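Side-chain contacts in sugar phosphate isomerase/epimerase (Parabacteroides distasonis, PDB 3L23), which binds magnesium on a xylose isomerase-like TIM barrel and is probably a sugar phosphate isomerase or epimerase: residues Ala112-His117 with Asp151-Glu156; Glu277-Pro280 with Thr284-Ala287. All coordinates share one frame; numbering follows the deposited sequence.

Contact 1 of 2, residues Ala112-His117 with Asp151-Glu156; sequences ATAADH and DVIKAE. With EDO (1,2-ethanediol), chain E; EDO (1,2-ethanediol), chain G.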
# COMPACT_ATOMS: atom_id res chain seq x y z
N ALA A 112 6.90 -17.83 -1.32
CA ALA A 112 7.82 -17.46 -2.42
C ALA A 112 8.06 -15.96 -2.48
O ALA A 112 9.19 -15.51 -2.67
CB ALA A 112 7.27 -17.95 -3.72
N THR A 113 7.00 -15.18 -2.36
CA THR A 113 7.09 -13.73 -2.41
C THR A 113 7.86 -13.15 -1.21
O THR A 113 8.72 -12.27 -1.39
CB THR A 113 5.67 -13.16 -2.51
OG1 THR A 113 5.07 -13.75 -3.67
CG2 THR A 113 5.66 -11.61 -2.59
N ALA A 114 7.59 -13.63 -0.01
CA ALA A 114 8.27 -13.16 1.19
C ALA A 114 9.77 -13.53 1.14
O ALA A 114 10.62 -12.70 1.52
CB ALA A 114 7.61 -13.74 2.46
N ALA A 115 10.09 -14.73 0.66
CA ALA A 115 11.48 -15.15 0.49
C ALA A 115 12.23 -14.17 -0.41
O ALA A 115 13.34 -13.75 -0.07
CB ALA A 115 11.57 -16.58 -0.06
N ASP A 116 11.61 -13.78 -1.53
CA ASP A 116 12.18 -12.79 -2.45
C ASP A 116 12.36 -11.44 -1.79
O ASP A 116 13.39 -10.80 -1.96
CB ASP A 116 11.33 -12.64 -3.73
CG ASP A 116 11.67 -13.69 -4.82
OD1 ASP A 116 12.64 -14.47 -4.66
OD2 ASP A 116 10.97 -13.72 -5.86
N HIS A 117 11.37 -11.00 -1.04
CA HIS A 117 11.44 -9.68 -0.40
C HIS A 117 12.43 -9.64 0.77
O HIS A 117 12.99 -8.57 1.02
CB HIS A 117 10.07 -9.17 -0.03
CG HIS A 117 9.30 -8.71 -1.22
ND1 HIS A 117 8.67 -9.60 -2.08
CD2 HIS A 117 9.09 -7.48 -1.73
CE1 HIS A 117 8.10 -8.92 -3.06
NE2 HIS A 117 8.35 -7.64 -2.88
N ASP A 151 2.15 -15.30 9.43
CA ASP A 151 3.00 -16.37 9.94
C ASP A 151 3.97 -16.86 8.87
O ASP A 151 5.16 -17.08 9.14
CB ASP A 151 2.18 -17.58 10.42
CG ASP A 151 1.32 -17.30 11.65
OD1 ASP A 151 1.49 -16.28 12.34
OD2 ASP A 151 0.48 -18.18 11.95
N VAL A 152 3.46 -17.03 7.64
CA VAL A 152 4.29 -17.43 6.51
C VAL A 152 5.38 -16.38 6.18
O VAL A 152 6.53 -16.73 5.96
CB VAL A 152 3.43 -17.70 5.26
CG1 VAL A 152 4.29 -17.90 4.02
CG2 VAL A 152 2.53 -18.90 5.52
N ILE A 153 4.99 -15.13 6.18
CA ILE A 153 5.88 -13.99 5.86
C ILE A 153 6.99 -13.84 6.90
O ILE A 153 8.17 -13.68 6.55
CB ILE A 153 5.07 -12.69 5.75
CG1 ILE A 153 4.12 -12.78 4.52
CG2 ILE A 153 5.96 -11.48 5.62
CD1 ILE A 153 3.00 -11.70 4.49
N LYS A 154 6.63 -13.92 8.18
CA LYS A 154 7.64 -13.81 9.25
C LYS A 154 8.65 -14.94 9.22
O LYS A 154 9.84 -14.73 9.51
CB LYS A 154 6.97 -13.74 10.63
CG LYS A 154 6.17 -12.49 10.89
CD LYS A 154 5.86 -12.33 12.36
CE LYS A 154 4.96 -11.12 12.63
NZ LYS A 154 4.83 -10.85 14.09
N ALA A 155 8.19 -16.14 8.85
CA ALA A 155 9.03 -17.35 8.78
C ALA A 155 10.06 -17.28 7.66
O ALA A 155 11.07 -18.00 7.70
CB ALA A 155 8.17 -18.58 8.61
N GLU A 156 9.79 -16.45 6.65
CA GLU A 156 10.74 -16.16 5.58
C GLU A 156 11.68 -15.01 5.91
O GLU A 156 12.60 -14.70 5.12
CB GLU A 156 10.00 -15.88 4.26
CG GLU A 156 9.25 -17.08 3.73
CD GLU A 156 10.12 -18.32 3.60
OE1 GLU A 156 11.26 -18.19 3.11
OE2 GLU A 156 9.67 -19.43 3.99
C1 EDO E . 5.09 -15.19 -7.23
O1 EDO E . 6.06 -15.27 -6.19
C2 EDO E . 5.14 -13.76 -7.73
O2 EDO E . 4.67 -13.65 -9.07
C1 EDO G . -2.63 -17.96 12.43
O1 EDO G . -1.63 -18.46 13.32
C2 EDO G . -3.75 -17.37 13.25
O2 EDO G . -3.25 -16.39 14.16
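Thr113 O, in the residue just before the Ala114 that meets Ile153 and Glu156, is gripped twice by His117: the backbone N lies 3.0 Å away in the regular helical bond, and ND1 of the imidazole comes to 2.8 Å of the same Thr113 O. The oxygen lies almost in the ring plane, whereas ND1 stands above the plane of the carbonyl, 42° out of it. With NE2 bound to Ser78 OG, the ring is tied at both nitrogens, which fixes its rotation.

Across the contact itself the touches are van der Waals ones. Ala114 CB presses against the other backbone, 3.8 Å from Ile153 CA, with CG1 of Ile153 alongside. Three residues beyond Ile153, Glu156 CB lies 3.7 Å from the same Ala114 CB. So small a side chain lets the CA atoms of Ala114 and Ile153 approach to 5.3 Å. Glu156 sets its CG beside its own backbone N (chi1 -65°) and bends at chi2 (-54°), which folds the chain back against Ala114 and Ala115 and brings OE1 to 3.6 Å from Ala115 CB. An alanine in place of Glu156 would keep the touch on Ala114 but would probably leave Ala115 CB without its cover and open a gap next to Lys111.

Trp110, one turn before Ala114, extends the apolar seam to Val152 and Ile153. The contact thus joins helices 103-119 and 136-155, neighbours in the outer layer of the barrel, while Ala114 and His117 also rest on Leu125 of strand 124-127.

Contact 2 of 2, residues Glu277-Pro280 with Thr284-Ala287; sequences EQMP and TQFA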
# COMPACT_ATOMS: atom_id res chain seq x y z
N GLU A 277 -2.18 9.18 -8.77
CA GLU A 277 -2.80 8.40 -9.84
C GLU A 277 -2.64 9.16 -11.17
O GLU A 277 -1.97 10.19 -11.22
CB GLU A 277 -4.23 7.90 -9.48
CG GLU A 277 -5.36 8.85 -9.34
CD GLU A 277 -6.56 8.08 -8.74
OE1 GLU A 277 -7.08 7.15 -9.41
OE2 GLU A 277 -6.93 8.35 -7.58
N GLN A 278 -3.17 8.60 -12.25
CA GLN A 278 -3.03 9.19 -13.56
C GLN A 278 -3.41 10.66 -13.57
O GLN A 278 -4.48 11.04 -13.11
CB GLN A 278 -3.91 8.43 -14.54
CG GLN A 278 -4.03 9.05 -15.88
CD GLN A 278 -2.72 9.14 -16.60
OE1 GLN A 278 -1.99 8.15 -16.69
NE2 GLN A 278 -2.43 10.32 -17.19
N MSE A 279 -2.51 11.50 -14.06
CA MSE A 279 -2.80 12.93 -14.13
C MSE A 279 -4.02 13.18 -15.01
O MSE A 279 -4.13 12.63 -16.11
CB MSE A 279 -1.57 13.70 -14.60
CG MSE A 279 -0.44 13.77 -13.57
SE MSE A 279 -0.82 14.78 -11.99
CE MSE A 279 -0.47 16.55 -12.74
N PRO A 280 -4.98 13.98 -14.52
CA PRO A 280 -6.19 14.25 -15.30
C PRO A 280 -6.07 15.35 -16.34
O PRO A 280 -6.99 15.52 -17.16
CB PRO A 280 -7.18 14.71 -14.22
CG PRO A 280 -6.35 15.46 -13.27
CD PRO A 280 -4.99 14.70 -13.23
N THR A 284 2.62 14.79 -17.48
CA THR A 284 3.27 13.52 -17.15
C THR A 284 3.22 13.20 -15.67
O THR A 284 3.03 14.08 -14.83
CB THR A 284 4.77 13.51 -17.55
OG1 THR A 284 5.52 14.46 -16.76
CG2 THR A 284 4.90 13.76 -19.06
N GLN A 285 3.37 11.93 -15.33
CA GLN A 285 3.47 11.52 -13.94
C GLN A 285 4.72 12.10 -13.27
O GLN A 285 4.68 12.51 -12.10
CB GLN A 285 3.48 10.00 -13.81
CG GLN A 285 2.23 9.27 -14.34
CD GLN A 285 0.95 9.82 -13.74
OE1 GLN A 285 0.17 10.40 -14.47
NE2 GLN A 285 0.72 9.59 -12.45
N PHE A 286 5.85 12.15 -13.99
CA PHE A 286 7.08 12.72 -13.40
C PHE A 286 6.84 14.18 -12.98
O PHE A 286 7.31 14.59 -11.92
CB PHE A 286 8.31 12.59 -14.30
CG PHE A 286 9.18 11.39 -13.98
CD1 PHE A 286 10.21 11.49 -13.03
CD2 PHE A 286 9.01 10.19 -14.65
CE1 PHE A 286 11.02 10.39 -12.76
CE2 PHE A 286 9.82 9.10 -14.36
CZ PHE A 286 10.84 9.23 -13.41
N ALA A 287 6.13 14.94 -13.81
CA ALA A 287 5.84 16.35 -13.53
C ALA A 287 4.98 16.45 -12.26
O ALA A 287 5.27 17.24 -11.36
CB ALA A 287 5.19 17.03 -14.76
O HOH W 1 0.42 11.11 -17.15
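Gln285 lays its side-chain amide against the backbone of Glu277-Met279 and uses both ends of it. NE2 donates to Glu277 O at 3.0 Å, nearly straight at 168° but from above the carbonyl plane, while OE1 accepts from Met279 N at 2.9 Å on an in-plane lone pair. The bend of Gln285 at chi2 (-54°) carries this amide back to the loop. Met279, a selenomethionine in this crystal, passes alongside in the opposite direction, its CG 3.5 Å from Gln285 OE1.

A water gives OE1 of Gln285 a second donor at 2.8 Å. That water accepts from Gln278 NE2, which also closes on Met279 O at 3.1 Å, while Gln285 NE2 has another acceptor in Ser21 O.

Farther out, the start of the helix is held by Thr284, an N-cap whose OG1 accepts from Ala287 N at 3.1 Å, and by Glu25, whose carboxylate takes Gln285 N and Phe286 N. In the conformer given here, one of two deposited, Glu277 forms a salt bridge to Lys244, and its side chain lies about 6 Å from that of the magnesium ligand Glu275. Such a loop, leading from strand 272-274 to helix 285-298, belongs to the metal-bearing end of a TIM barrel, where the strands finish.

From the N terminus, the chain first reaches contact 1, which closes a span of 33 residues: out of helix 103-119, through strand 124-127 and on into helix 136-155, so that two successive outer helices lie side by side, with the strand that joins them in sequence on the inner side. Only later does contact 2 open, closing a gap of three residues, 281-283, within the loop from strand 272-274 to helix 285-298. The two are in series, neither nested nor crossed, with centres about 33 Å apart on opposite sides of the chain's centre. They illustrate two levels of barrel construction: contact 1 ties helix to helix, remote from the metal, whereas contact 2 ties a loop near the magnesium site to the helix that follows it.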